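Prepilin-like protein (Thermus thermophilus, PDB 6QVF) is a type IV pilin-like protein of natural competence that probably serves as a DNA receptor at the tip of a pilus. Local coordinates at residues B[116-122]-B[133-139]; B[63-68]-B[106-110]; B[10-15]-B[126-132]; B[57-62]-B[76-80]. All coordinates share one frame; numbering follows the deposited sequence.

Contact 1. Residues B[116-122]-B[133-139]; sequences GVVTVVV and TLGRRVT
Thr133 packs against Val122 O just before the first pair, its CG2 methyl 3.6 Å from that oxygen, while its hydroxyl bonds to Thr123 OG1, next after Val122. At Leu134 the first reciprocal pair of backbone bonds closes, Val122 N to Leu134 O at 2.9 Å and Leu134 N back to Val122 O. On the same face Val122 CG2 crosses to Leu134 CB at 4.0 Å; with chi1 at -55° this methyl sits between the backbone N and carbonyl carbon, tipped over Leu134. Gly135 faces Val121 in a non-hydrogen-bonded pair, its CA 3.1 Å from Val120 O in a CA-H...O contact. Arg136 and Val120 form the next hydrogen-bonded pair. Two strands running at 158° to each other, with hydrogen-bonded and non-hydrogen-bonded pairs in succession, make an antiparallel beta hairpin, the last two strands of the four-stranded sheet that packs on the long N-terminal helix of the pilin. Val120, Arg136 and Val138 meet that helix at Leu22, Ser26 and Leu30, while Val118 on the same face meets Phe60 and Tyr64 of helix 59-66. Residues 133-137 also pair antiparallel with a strand of the second subunit, carrying the sheet across the interface. Arg137 lies on the other face, its chain extended from a CG anti to the backbone N (chi1 -176°), and runs obliquely over Val117: NE is 3.7 Å from Val117 CG1 and NH2 3.6 Å from Val117 CG2. Val138 exchanges two backbone bonds with Val118. Thr139 brings its CA to 3.2 Å from Gly116 O.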
loop_
_atom_site.group_PDB
_atom_site.type_symbol
_atom_site.label_atom_id
_atom_site.label_comp_id
_atom_site.label_asym_id
_atom_site.label_seq_id
_atom_site.Cartn_x
_atom_site.Cartn_y
_atom_site.Cartn_z
ATOM N N GLY B 116 7.400 -14.973 2.882
ATOM C CA GLY B 116 6.044 -15.321 2.467
ATOM C C GLY B 116 5.106 -14.132 2.267
ATOM O O GLY B 116 3.868 -14.261 2.437
ATOM N N VAL B 117 5.680 -12.989 1.883
ATOM C CA VAL B 117 4.921 -11.797 1.586
ATOM C C VAL B 117 5.215 -11.340 0.156
ATOM O O VAL B 117 6.390 -11.186 -0.271
ATOM C CB VAL B 117 5.227 -10.672 2.594
ATOM C CG1 VAL B 117 4.440 -9.405 2.252
ATOM C CG2 VAL B 117 5.005 -11.121 4.016
ATOM N N VAL B 118 4.123 -11.021 -0.579
ATOM C CA VAL B 118 4.220 -10.390 -1.862
ATOM C C VAL B 118 3.457 -9.070 -1.814
ATOM O O VAL B 118 2.363 -9.037 -1.288
ATOM C CB VAL B 118 3.676 -11.288 -2.986
ATOM C CG1 VAL B 118 3.464 -10.517 -4.270
ATOM C CG2 VAL B 118 4.573 -12.505 -3.201
ATOM N N THR B 119 4.060 -7.997 -2.331
ATOM C CA THR B 119 3.372 -6.724 -2.512
ATOM C C THR B 119 3.049 -6.486 -3.989
ATOM O O THR B 119 3.814 -6.852 -4.931
ATOM C CB THR B 119 4.152 -5.560 -1.907
ATOM O OG1 THR B 119 5.381 -5.486 -2.616
ATOM C CG2 THR B 119 4.420 -5.733 -0.428
ATOM N N VAL B 120 1.898 -5.826 -4.186
ATOM C CA VAL B 120 1.453 -5.378 -5.474
ATOM C C VAL B 120 1.188 -3.871 -5.334
ATOM O O VAL B 120 0.427 -3.441 -4.457
ATOM C CB VAL B 120 0.197 -6.120 -5.972
ATOM C CG1 VAL B 120 -0.168 -5.707 -7.398
ATOM C CG2 VAL B 120 0.343 -7.631 -5.820
ATOM N N VAL B 121 1.892 -3.076 -6.130
ATOM C CA VAL B 121 1.818 -1.624 -6.055
ATOM C C VAL B 121 1.544 -1.062 -7.429
ATOM O O VAL B 121 2.232 -1.427 -8.374
ATOM C CB VAL B 121 3.086 -1.048 -5.417
ATOM C CG1 VAL B 121 3.017 0.456 -5.288
ATOM C CG2 VAL B 121 3.296 -1.688 -4.069
ATOM N N VAL B 122 0.621 -0.093 -7.496
ATOM C CA VAL B 122 0.268 0.543 -8.739
ATOM C C VAL B 122 0.242 2.056 -8.569
ATOM O O VAL B 122 -0.117 2.564 -7.517
ATOM C CB VAL B 122 -1.078 0.033 -9.279
ATOM C CG1 VAL B 122 -1.057 -1.484 -9.420
ATOM C CG2 VAL B 122 -2.247 0.503 -8.442
ATOM N N THR B 133 -1.777 6.250 -6.090
ATOM C CA THR B 133 -0.911 5.084 -5.781
ATOM C C THR B 133 -1.588 4.199 -4.748
ATOM O O THR B 133 -1.889 4.657 -3.618
ATOM C CB THR B 133 0.452 5.509 -5.223
ATOM O OG1 THR B 133 1.164 6.212 -6.245
ATOM C CG2 THR B 133 1.299 4.343 -4.751
ATOM N N LEU B 134 -1.791 2.927 -5.119
ATOM C CA LEU B 134 -2.434 1.931 -4.289
ATOM C C LEU B 134 -1.533 0.701 -4.166
ATOM O O LEU B 134 -0.809 0.356 -5.068
ATOM C CB LEU B 134 -3.767 1.491 -4.882
ATOM C CG LEU B 134 -4.773 2.599 -5.154
ATOM C CD1 LEU B 134 -5.978 2.033 -5.866
ATOM C CD2 LEU B 134 -5.198 3.302 -3.884
ATOM N N GLY B 135 -1.656 0.033 -3.037
ATOM C CA GLY B 135 -0.943 -1.189 -2.755
ATOM C C GLY B 135 -1.841 -2.249 -2.157
ATOM O O GLY B 135 -2.846 -1.970 -1.525
ATOM N N ARG B 136 -1.447 -3.495 -2.379
ATOM C CA ARG B 136 -2.021 -4.601 -1.677
ATOM C C ARG B 136 -0.886 -5.499 -1.191
ATOM O O ARG B 136 0.060 -5.759 -1.923
ATOM C CB ARG B 136 -3.013 -5.381 -2.556
ATOM C CG ARG B 136 -3.632 -6.569 -1.845
ATOM C CD ARG B 136 -4.849 -7.183 -2.531
ATOM N NE ARG B 136 -5.331 -8.336 -1.775
ATOM C CZ ARG B 136 -6.163 -9.234 -2.244
ATOM N NH1 ARG B 136 -6.683 -9.044 -3.457
ATOM N NH2 ARG B 136 -6.385 -10.343 -1.527
ATOM N N ARG B 137 -1.026 -5.953 0.044
ATOM C CA ARG B 137 -0.077 -6.874 0.692
ATOM C C ARG B 137 -0.723 -8.254 0.777
ATOM O O ARG B 137 -1.751 -8.396 1.425
ATOM C CB ARG B 137 0.258 -6.387 2.099
ATOM C CG ARG B 137 1.300 -7.210 2.826
ATOM C CD ARG B 137 1.663 -6.611 4.164
ATOM N NE ARG B 137 2.771 -7.300 4.863
ATOM C CZ ARG B 137 2.607 -8.244 5.773
ATOM N NH1 ARG B 137 1.388 -8.638 6.101
ATOM N NH2 ARG B 137 3.683 -8.732 6.388
ATOM N N VAL B 138 -0.084 -9.232 0.148
ATOM C CA VAL B 138 -0.587 -10.588 0.077
ATOM C C VAL B 138 0.414 -11.493 0.791
ATOM O O VAL B 138 1.603 -11.433 0.484
ATOM C CB VAL B 138 -0.775 -11.027 -1.391
ATOM C CG1 VAL B 138 -1.371 -12.406 -1.451
ATOM C CG2 VAL B 138 -1.660 -10.063 -2.194
ATOM N N THR B 139 -0.059 -12.370 1.660
ATOM C CA THR B 139 0.798 -13.336 2.290
ATOM C C THR B 139 0.450 -14.731 1.815
ATOM O O THR B 139 -0.602 -15.005 1.226
ATOM C CB THR B 139 0.786 -13.289 3.817
ATOM O OG1 THR B 139 -0.386 -13.959 4.293
ATOM C CG2 THR B 139 0.817 -11.874 4.353
#

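Contact 2. Residues B[63-68]-B[106-110]; sequences YYFSCP and IRGEN
Tyr63 and Ile106 meet obliquely, both branches of the isoleucine lying along one side of the ring: Ile106 CG2 is 3.8 Å from Tyr63 CD1, and Ile106 CD1 comes nearest Tyr63 CE1, at 3.7 Å. Ile106 CG2 stands anti to the backbone N, while CG1 lies beside the backbone N and anti to the carbonyl carbon (chi1 -58°), which spreads the two branches along the ring. Tyr64 extends the other way, alongside the backbone at the strand's end and oblique to it. Its CD1 comes within 3.6 Å of Gly108 CA, and its OH is 2.8 Å from Glu109 O, a weak hydrogen bond whose proton has another acceptor in reach; the same hydroxyl accepts from Arg162 N. The backbones are close here, Gly108 CA lying 4.2 Å from Tyr64 CA. After the helix ends, Gly108 N donates to Cys67 O at 3.0 Å, from well above the carbonyl plane. Cys67 CB packs at 3.2 Å from Ile106 O, and its sulfur is joined to Cys91. Beyond it, the ring of Pro68, which follows a cis peptide, crosses Arg107 obliquely, with CG over one face of the guanidinium; Arg107 NE is held by a salt bridge to Asp105. These contacts seat the end of helix 59-66 against the end of strand 100-108 in the globular pilin domain, at the point where the Cys67-Cys91 disulfide ties the chain leaving the helix to the segment leading into the beta-sheet.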
loop_
_atom_site.group_PDB
_atom_site.type_symbol
_atom_site.label_atom_id
_atom_site.label_comp_id
_atom_site.label_asym_id
_atom_site.label_seq_id
_atom_site.Cartn_x
_atom_site.Cartn_y
_atom_site.Cartn_z
ATOM N N TYR B 63 5.706 -15.949 -8.251
ATOM C CA TYR B 63 5.903 -14.491 -8.179
ATOM C C TYR B 63 6.866 -14.140 -7.037
ATOM O O TYR B 63 7.719 -13.239 -7.204
ATOM C CB TYR B 63 4.573 -13.758 -8.010
ATOM C CG TYR B 63 3.806 -13.658 -9.309
ATOM C CD1 TYR B 63 4.202 -12.772 -10.291
ATOM C CD2 TYR B 63 2.667 -14.420 -9.541
ATOM C CE1 TYR B 63 3.546 -12.698 -11.502
ATOM C CE2 TYR B 63 1.987 -14.335 -10.736
ATOM C CZ TYR B 63 2.416 -13.467 -11.715
ATOM O OH TYR B 63 1.723 -13.393 -12.887
ATOM N N TYR B 64 6.704 -14.772 -5.872
ATOM C CA TYR B 64 7.530 -14.479 -4.700
ATOM C C TYR B 64 9.017 -14.677 -5.022
ATOM O O TYR B 64 9.821 -13.797 -4.715
ATOM C CB TYR B 64 7.128 -15.326 -3.492
ATOM C CG TYR B 64 7.960 -15.025 -2.272
ATOM C CD1 TYR B 64 7.732 -13.907 -1.494
ATOM C CD2 TYR B 64 9.059 -15.809 -1.942
ATOM C CE1 TYR B 64 8.541 -13.578 -0.417
ATOM C CE2 TYR B 64 9.869 -15.480 -0.868
ATOM C CZ TYR B 64 9.622 -14.366 -0.104
ATOM O OH TYR B 64 10.476 -14.009 0.912
ATOM N N PHE B 65 9.377 -15.808 -5.633
ATOM C CA PHE B 65 10.763 -16.112 -5.893
ATOM C C PHE B 65 11.280 -15.527 -7.221
ATOM O O PHE B 65 12.523 -15.484 -7.417
ATOM C CB PHE B 65 11.006 -17.622 -5.826
ATOM C CG PHE B 65 10.950 -18.138 -4.414
ATOM C CD1 PHE B 65 11.971 -17.870 -3.518
ATOM C CD2 PHE B 65 9.886 -18.915 -3.987
ATOM C CE1 PHE B 65 11.928 -18.355 -2.221
ATOM C CE2 PHE B 65 9.849 -19.382 -2.692
ATOM C CZ PHE B 65 10.857 -19.113 -1.810
ATOM N N SER B 66 10.406 -15.072 -8.126
ATOM C CA SER B 66 10.865 -14.583 -9.425
ATOM C C SER B 66 10.996 -13.069 -9.477
ATOM O O SER B 66 11.642 -12.585 -10.365
ATOM C CB SER B 66 9.959 -15.013 -10.543
ATOM O OG SER B 66 9.842 -16.437 -10.582
ATOM N N CYS B 67 10.354 -12.349 -8.554
ATOM C CA CYS B 67 10.135 -10.922 -8.726
ATOM C C CYS B 67 10.705 -10.160 -7.544
ATOM O O CYS B 67 10.367 -10.474 -6.407
ATOM C CB CYS B 67 8.655 -10.634 -8.833
ATOM S SG CYS B 67 7.881 -11.343 -10.298
ATOM N N PRO B 68 11.521 -9.083 -7.763
ATOM C CA PRO B 68 11.872 -8.553 -9.079
ATOM C C PRO B 68 12.997 -9.281 -9.813
ATOM O O PRO B 68 13.180 -9.067 -10.989
ATOM C CB PRO B 68 12.346 -7.136 -8.769
ATOM C CG PRO B 68 12.926 -7.255 -7.380
ATOM C CD PRO B 68 12.084 -8.285 -6.658
ATOM N N ILE B 106 4.757 -6.262 -9.074
ATOM C CA ILE B 106 4.632 -7.378 -8.146
ATOM C C ILE B 106 6.024 -7.745 -7.665
ATOM O O ILE B 106 6.934 -7.922 -8.503
ATOM C CB ILE B 106 4.025 -8.597 -8.853
ATOM C CG1 ILE B 106 2.660 -8.320 -9.476
ATOM C CG2 ILE B 106 3.977 -9.776 -7.920
ATOM C CD1 ILE B 106 2.129 -9.441 -10.369
ATOM N N ARG B 107 6.202 -7.868 -6.355
ATOM C CA ARG B 107 7.490 -8.395 -5.859
ATOM C C ARG B 107 7.372 -9.113 -4.523
ATOM O O ARG B 107 6.524 -8.792 -3.679
ATOM C CB ARG B 107 8.536 -7.278 -5.769
ATOM C CG ARG B 107 8.168 -6.121 -4.867
ATOM C CD ARG B 107 9.285 -5.091 -4.872
ATOM N NE ARG B 107 9.446 -4.531 -6.197
ATOM C CZ ARG B 107 10.594 -4.040 -6.691
ATOM N NH1 ARG B 107 11.685 -3.955 -5.934
ATOM N NH2 ARG B 107 10.628 -3.612 -7.945
ATOM N N GLY B 108 8.209 -10.152 -4.357
ATOM C CA GLY B 108 8.391 -10.717 -3.089
ATOM C C GLY B 108 9.172 -9.790 -2.176
ATOM O O GLY B 108 10.041 -9.057 -2.616
ATOM N N GLU B 109 8.834 -9.810 -0.906
ATOM C CA GLU B 109 9.628 -9.117 0.080
ATOM C C GLU B 109 10.750 -10.003 0.623
ATOM O O GLU B 109 10.799 -11.236 0.396
ATOM C CB GLU B 109 8.706 -8.648 1.169
ATOM C CG GLU B 109 7.782 -7.584 0.652
ATOM C CD GLU B 109 7.425 -6.581 1.717
ATOM O OE1 GLU B 109 7.292 -7.029 2.863
ATOM O OE2 GLU B 109 7.309 -5.368 1.389
ATOM N N ASN B 110 11.719 -9.368 1.306
ATOM C CA ASN B 110 12.905 -10.107 1.642
ATOM C C ASN B 110 13.229 -9.987 3.134
ATOM O O ASN B 110 12.594 -9.232 3.867
ATOM C CB ASN B 110 14.075 -9.695 0.775
ATOM C CG ASN B 110 14.398 -8.245 0.929
ATOM O OD1 ASN B 110 14.901 -7.862 2.004
ATOM N ND2 ASN B 110 14.150 -7.475 -0.137
#

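Contact 3. Residues B[10-15]-B[126-132]; sequences FATDAK and HPRGPKV
A water bridges the two segments, donating to Asp13 OD2 at 2.7 Å and lying 2.8 Å from His126 NE2, in the plane of the imidazole. The opposite ring nitrogen, His126 ND1, accepts from Arg128 N at 3.0 Å, with Arg128 N only 5° out of the ring plane. Gripped at both nitrogens, the imidazole has its rotation fixed, and one face is turned to the helix. Phe10 CB sits over that face in a CH-pi contact, 3.6 Å from the ring centroid and 7° off the normal. The two aromatic rings are themselves oblique. Residues 126-129 form a type I beta turn closing the hairpin of strands 117-125 and 131-139, and it rests on the long N-terminal helix characteristic of type IV pilins. Arg128, its chain bent at chi2 and chi3, folds over one face of Phe10: CB lies over the phenyl ring, and the guanidinium, turned 54° from it, has Phe10 CE2 over its own face, with NH1 3.5 Å from Phe10 CZ. Pro130 packs against the helix, CG against Phe10 CB and CB 3.9 Å from Ala11 CB. One turn further on, Val132 CG2 meets Ala14 CB at 4.0 Å, while Val132 CG1 touches Lys15 CG.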
loop_
_atom_site.group_PDB
_atom_site.type_symbol
_atom_site.label_atom_id
_atom_site.label_comp_id
_atom_site.label_asym_id
_atom_site.label_seq_id
_atom_site.Cartn_x
_atom_site.Cartn_y
_atom_site.Cartn_z
ATOM N N PHE B 10 -11.020 13.700 -12.813
ATOM C CA PHE B 10 -9.815 13.035 -13.305
ATOM C C PHE B 10 -9.201 12.185 -12.184
ATOM O O PHE B 10 -8.708 11.077 -12.424
ATOM C CB PHE B 10 -8.777 14.032 -13.810
ATOM C CG PHE B 10 -9.226 14.865 -14.981
ATOM C CD1 PHE B 10 -10.037 14.324 -15.965
ATOM C CD2 PHE B 10 -8.821 16.180 -15.101
ATOM C CE1 PHE B 10 -10.448 15.097 -17.042
ATOM C CE2 PHE B 10 -9.236 16.948 -16.169
ATOM C CZ PHE B 10 -10.046 16.407 -17.137
ATOM N N ALA B 11 -9.248 12.691 -10.952
ATOM C CA ALA B 11 -8.694 11.897 -9.814
ATOM C C ALA B 11 -9.534 10.641 -9.560
ATOM O O ALA B 11 -9.011 9.561 -9.280
ATOM C CB ALA B 11 -8.651 12.719 -8.562
ATOM N N THR B 12 -10.851 10.765 -9.668
ATOM C CA THR B 12 -11.748 9.634 -9.521
ATOM C C THR B 12 -11.451 8.586 -10.603
ATOM O O THR B 12 -11.392 7.386 -10.332
ATOM C CB THR B 12 -13.208 10.088 -9.640
ATOM O OG1 THR B 12 -13.535 10.876 -8.497
ATOM C CG2 THR B 12 -14.164 8.922 -9.724
ATOM N N ASP B 13 -11.247 9.047 -11.830
ATOM C CA ASP B 13 -10.929 8.174 -12.968
ATOM C C ASP B 13 -9.572 7.474 -12.776
ATOM O O ASP B 13 -9.422 6.279 -13.061
ATOM C CB ASP B 13 -10.930 8.943 -14.279
ATOM C CG ASP B 13 -12.292 9.495 -14.654
ATOM O OD1 ASP B 13 -13.318 9.028 -14.078
ATOM O OD2 ASP B 13 -12.309 10.399 -15.517
ATOM N N ALA B 14 -8.581 8.221 -12.305
ATOM C CA ALA B 14 -7.246 7.683 -12.040
ATOM C C ALA B 14 -7.356 6.599 -10.979
ATOM O O ALA B 14 -6.712 5.531 -11.103
ATOM C CB ALA B 14 -6.311 8.782 -11.595
ATOM N N LYS B 15 -8.160 6.867 -9.939
ATOM C CA LYS B 15 -8.325 5.845 -8.895
ATOM C C LYS B 15 -8.958 4.579 -9.466
ATOM O O LYS B 15 -8.550 3.433 -9.107
ATOM C CB LYS B 15 -9.164 6.336 -7.706
ATOM C CG LYS B 15 -8.980 5.431 -6.507
ATOM C CD LYS B 15 -10.147 5.210 -5.699
ATOM C CE LYS B 15 -10.859 6.454 -5.245
ATOM N NZ LYS B 15 -12.213 6.061 -4.774
ATOM N N HIS B 126 -2.842 10.318 -14.332
ATOM C CA HIS B 126 -3.775 10.900 -15.300
ATOM C C HIS B 126 -3.018 11.890 -16.162
ATOM O O HIS B 126 -2.200 12.654 -15.655
ATOM C CB HIS B 126 -4.936 11.609 -14.611
ATOM C CG HIS B 126 -6.115 11.777 -15.495
ATOM N ND1 HIS B 126 -6.182 12.753 -16.491
ATOM C CD2 HIS B 126 -7.277 11.086 -15.536
ATOM C CE1 HIS B 126 -7.341 12.632 -17.095
ATOM N NE2 HIS B 126 -8.049 11.640 -16.520
ATOM N N PRO B 127 -3.254 11.874 -17.491
ATOM C CA PRO B 127 -2.603 12.830 -18.382
ATOM C C PRO B 127 -2.879 14.292 -18.002
ATOM O O PRO B 127 -2.075 15.163 -18.315
ATOM C CB PRO B 127 -3.190 12.523 -19.765
ATOM C CG PRO B 127 -3.763 11.131 -19.653
ATOM C CD PRO B 127 -4.075 10.878 -18.195
ATOM N N ARG B 128 -3.996 14.558 -17.319
ATOM C CA ARG B 128 -4.309 15.918 -16.923
ATOM C C ARG B 128 -3.803 16.243 -15.509
ATOM O O ARG B 128 -4.126 17.306 -14.994
ATOM C CB ARG B 128 -5.820 16.106 -17.035
ATOM C CG ARG B 128 -6.353 15.973 -18.458
ATOM C CD ARG B 128 -5.806 17.057 -19.365
ATOM N NE ARG B 128 -6.388 18.325 -18.983
ATOM C CZ ARG B 128 -7.637 18.655 -19.249
ATOM N NH1 ARG B 128 -8.440 17.804 -19.871
ATOM N NH2 ARG B 128 -8.074 19.844 -18.902
ATOM N N GLY B 129 -3.079 15.311 -14.861
ATOM C CA GLY B 129 -2.359 15.647 -13.623
ATOM C C GLY B 129 -2.516 14.625 -12.495
ATOM O O GLY B 129 -1.509 14.157 -11.946
ATOM N N PRO B 130 -3.749 14.365 -12.013
ATOM C CA PRO B 130 -3.929 13.547 -10.803
ATOM C C PRO B 130 -3.268 12.173 -10.853
ATOM O O PRO B 130 -3.380 11.430 -11.848
ATOM C CB PRO B 130 -5.443 13.448 -10.626
ATOM C CG PRO B 130 -5.962 14.708 -11.322
ATOM C CD PRO B 130 -5.022 14.931 -12.492
ATOM N N LYS B 131 -2.592 11.864 -9.750
ATOM C CA LYS B 131 -1.918 10.574 -9.546
ATOM C C LYS B 131 -2.601 9.845 -8.394
ATOM O O LYS B 131 -3.027 10.468 -7.386
ATOM C CB LYS B 131 -0.444 10.775 -9.201
ATOM C CG LYS B 131 0.400 11.328 -10.341
ATOM C CD LYS B 131 1.806 11.719 -9.930
ATOM C CE LYS B 131 2.587 10.581 -9.323
ATOM N NZ LYS B 131 2.298 10.486 -7.869
ATOM N N VAL B 132 -2.679 8.520 -8.524
ATOM C CA VAL B 132 -3.188 7.677 -7.439
ATOM C C VAL B 132 -2.298 6.440 -7.298
ATOM O O VAL B 132 -2.030 5.739 -8.304
ATOM C CB VAL B 132 -4.643 7.247 -7.655
ATOM C CG1 VAL B 132 -5.100 6.275 -6.572
ATOM C CG2 VAL B 132 -5.584 8.451 -7.711
HETATM O O HOH W 1 -10.465 10.623 -17.429
#

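Contact 4. Residues B[57-62]-B[76-80]; sequences SFYFVD and KQRGG
The guanidinium of Arg78 is covered on one face by Val61, whose CG1 stands 3.8 Å above its plane and over its centre, and is met at its edge by the carboxylate of Asp62. Phe58 O also lies near its plane, 3.2 Å from Arg78 NH2, but at too poor an angle for a hydrogen bond. The pairing is a bidentate, end-on salt bridge between the loop that follows helix 59-66 and the first turn of that helix, in the globular part of the pilin. Arg78 NH1 donates to Asp62 OD1 at 2.8 Å, and Arg78 NH2 to Asp62 OD2 at 3.0 Å. Both oxygens lie near the guanidinium plane, but the two flat groups are turned 50° apart: OD1 is met on its syn side, OD2 from above the carboxylate plane. The Arg78 chain bends at chi2 (-64°) and is extended at chi3, which lays the group across Val61 with its edge toward the aspartate. Every residue that touches here is buried, and the charges have further partners. Asp43 takes Arg78 NE, Asn84 O receives a second bond from NH1, and Arg86 forms another salt bridge with Asp62. This surrounding network would be expected to keep the aspartate ionised. Gln77, next to Arg78, extends beyond CG and gives its NE2 to Pro154 O; the same nitrogen rests 3.8 Å from Val61 CG2.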
loop_
_atom_site.group_PDB
_atom_site.type_symbol
_atom_site.label_atom_id
_atom_site.label_comp_id
_atom_site.label_asym_id
_atom_site.label_seq_id
_atom_site.Cartn_x
_atom_site.Cartn_y
_atom_site.Cartn_z
ATOM N N SER B 57 -0.764 -26.179 -7.354
ATOM C CA SER B 57 0.350 -25.322 -7.637
ATOM C C SER B 57 -0.103 -23.889 -7.409
ATOM O O SER B 57 -1.122 -23.449 -7.977
ATOM C CB SER B 57 0.821 -25.517 -9.047
ATOM O OG SER B 57 1.943 -24.690 -9.378
ATOM N N PHE B 58 0.672 -23.160 -6.593
ATOM C CA PHE B 58 0.344 -21.761 -6.293
ATOM C C PHE B 58 1.283 -20.811 -7.036
ATOM O O PHE B 58 2.484 -20.868 -6.851
ATOM C CB PHE B 58 0.462 -21.481 -4.794
ATOM C CG PHE B 58 -0.458 -22.302 -3.937
ATOM C CD1 PHE B 58 -1.781 -21.960 -3.828
ATOM C CD2 PHE B 58 -0.025 -23.435 -3.267
ATOM C CE1 PHE B 58 -2.646 -22.689 -3.044
ATOM C CE2 PHE B 58 -0.907 -24.180 -2.498
ATOM C CZ PHE B 58 -2.215 -23.804 -2.398
ATOM N N TYR B 59 0.700 -19.926 -7.832
ATOM C CA TYR B 59 1.491 -18.919 -8.520
ATOM C C TYR B 59 2.187 -17.993 -7.509
ATOM O O TYR B 59 3.138 -17.310 -7.879
ATOM C CB TYR B 59 0.639 -18.124 -9.508
ATOM C CG TYR B 59 0.395 -18.824 -10.818
ATOM C CD1 TYR B 59 -0.364 -19.982 -10.874
ATOM C CD2 TYR B 59 1.016 -18.414 -11.976
ATOM C CE1 TYR B 59 -0.588 -20.644 -12.074
ATOM C CE2 TYR B 59 0.782 -19.047 -13.191
ATOM C CZ TYR B 59 0.010 -20.195 -13.234
ATOM O OH TYR B 59 -0.193 -20.863 -14.416
ATOM N N PHE B 60 1.655 -17.915 -6.292
ATOM C CA PHE B 60 2.296 -17.127 -5.235
ATOM C C PHE B 60 3.799 -17.440 -5.206
ATOM O O PHE B 60 4.653 -16.547 -5.076
ATOM C CB PHE B 60 1.632 -17.395 -3.890
ATOM C CG PHE B 60 2.254 -16.626 -2.764
ATOM C CD1 PHE B 60 3.418 -17.077 -2.151
ATOM C CD2 PHE B 60 1.705 -15.418 -2.381
ATOM C CE1 PHE B 60 4.018 -16.319 -1.152
ATOM C CE2 PHE B 60 2.285 -14.700 -1.337
ATOM C CZ PHE B 60 3.432 -15.144 -0.746
ATOM N N VAL B 61 4.124 -18.730 -5.272
ATOM C CA VAL B 61 5.532 -19.162 -5.198
ATOM C C VAL B 61 6.337 -18.593 -6.360
ATOM O O VAL B 61 7.455 -18.091 -6.173
ATOM C CB VAL B 61 5.621 -20.697 -5.160
ATOM C CG1 VAL B 61 7.059 -21.201 -5.132
ATOM C CG2 VAL B 61 4.830 -21.265 -3.999
ATOM N N ASP B 62 5.795 -18.693 -7.575
ATOM C CA ASP B 62 6.458 -18.207 -8.753
ATOM C C ASP B 62 6.719 -16.705 -8.641
ATOM O O ASP B 62 7.837 -16.247 -8.878
ATOM C CB ASP B 62 5.677 -18.540 -10.018
ATOM C CG ASP B 62 5.470 -20.040 -10.102
ATOM O OD1 ASP B 62 6.429 -20.730 -10.481
ATOM O OD2 ASP B 62 4.376 -20.502 -9.694
ATOM N N LYS B 76 12.912 -27.446 0.154
ATOM C CA LYS B 76 11.538 -27.929 0.423
ATOM C C LYS B 76 10.503 -27.364 -0.561
ATOM O O LYS B 76 9.349 -27.768 -0.587
ATOM C CB LYS B 76 11.062 -27.417 1.784
ATOM C CG LYS B 76 11.773 -27.991 2.996
ATOM C CD LYS B 76 10.896 -28.900 3.806
ATOM C CE LYS B 76 11.121 -30.356 3.491
ATOM N NZ LYS B 76 12.528 -30.751 3.715
ATOM N N GLN B 77 10.867 -26.337 -1.312
ATOM C CA GLN B 77 9.897 -25.718 -2.222
ATOM C C GLN B 77 10.496 -25.744 -3.609
ATOM O O GLN B 77 11.627 -25.263 -3.807
ATOM C CB GLN B 77 9.607 -24.242 -1.926
ATOM C CG GLN B 77 8.664 -24.048 -0.772
ATOM C CD GLN B 77 8.252 -22.606 -0.709
ATOM O OE1 GLN B 77 9.066 -21.775 -0.325
ATOM N NE2 GLN B 77 6.973 -22.360 -1.014
ATOM N N ARG B 78 9.743 -26.295 -4.532
ATOM C CA ARG B 78 10.097 -26.376 -5.935
ATOM C C ARG B 78 11.483 -27.004 -6.120
ATOM O O ARG B 78 12.212 -26.618 -6.964
ATOM C CB ARG B 78 10.026 -24.997 -6.609
ATOM C CG ARG B 78 8.643 -24.338 -6.521
ATOM C CD ARG B 78 7.547 -25.101 -7.263
ATOM N NE ARG B 78 6.264 -24.422 -7.225
ATOM C CZ ARG B 78 5.868 -23.482 -8.088
ATOM N NH1 ARG B 78 6.667 -23.089 -9.080
ATOM N NH2 ARG B 78 4.687 -22.908 -7.886
ATOM N N GLY B 79 11.828 -27.966 -5.280
ATOM C CA GLY B 79 13.102 -28.679 -5.401
ATOM C C GLY B 79 14.320 -27.784 -5.211
ATOM O O GLY B 79 15.442 -28.146 -5.590
ATOM N N GLY B 80 14.115 -26.608 -4.626
ATOM C CA GLY B 80 15.233 -25.670 -4.337
ATOM C C GLY B 80 15.845 -25.083 -5.588
ATOM O O GLY B 80 16.957 -24.550 -5.495
#

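How the contacts relate
From the N terminus, the long helix supplies the first side of contact 3, whose partner arrives only at the hairpin turn, closing a loop of 110 residues. Contacts 4 and 2 nest within it and cross each other: both use helix 59-66, which contact 4 joins to the loop behind it and contact 2 to strand 100-108. Contact 1 follows both in series and crosses contact 3, since 116-122 lies inside its loop and 133-139 follows after 126-132. Contacts 1 and 2 meet through neighbouring strands, with Val117 O 2.9 Å from Glu109 N. Phe60 bridges contacts 4 and 1, whereas contacts 3 and 4 lie on opposite sides of the chain's centre.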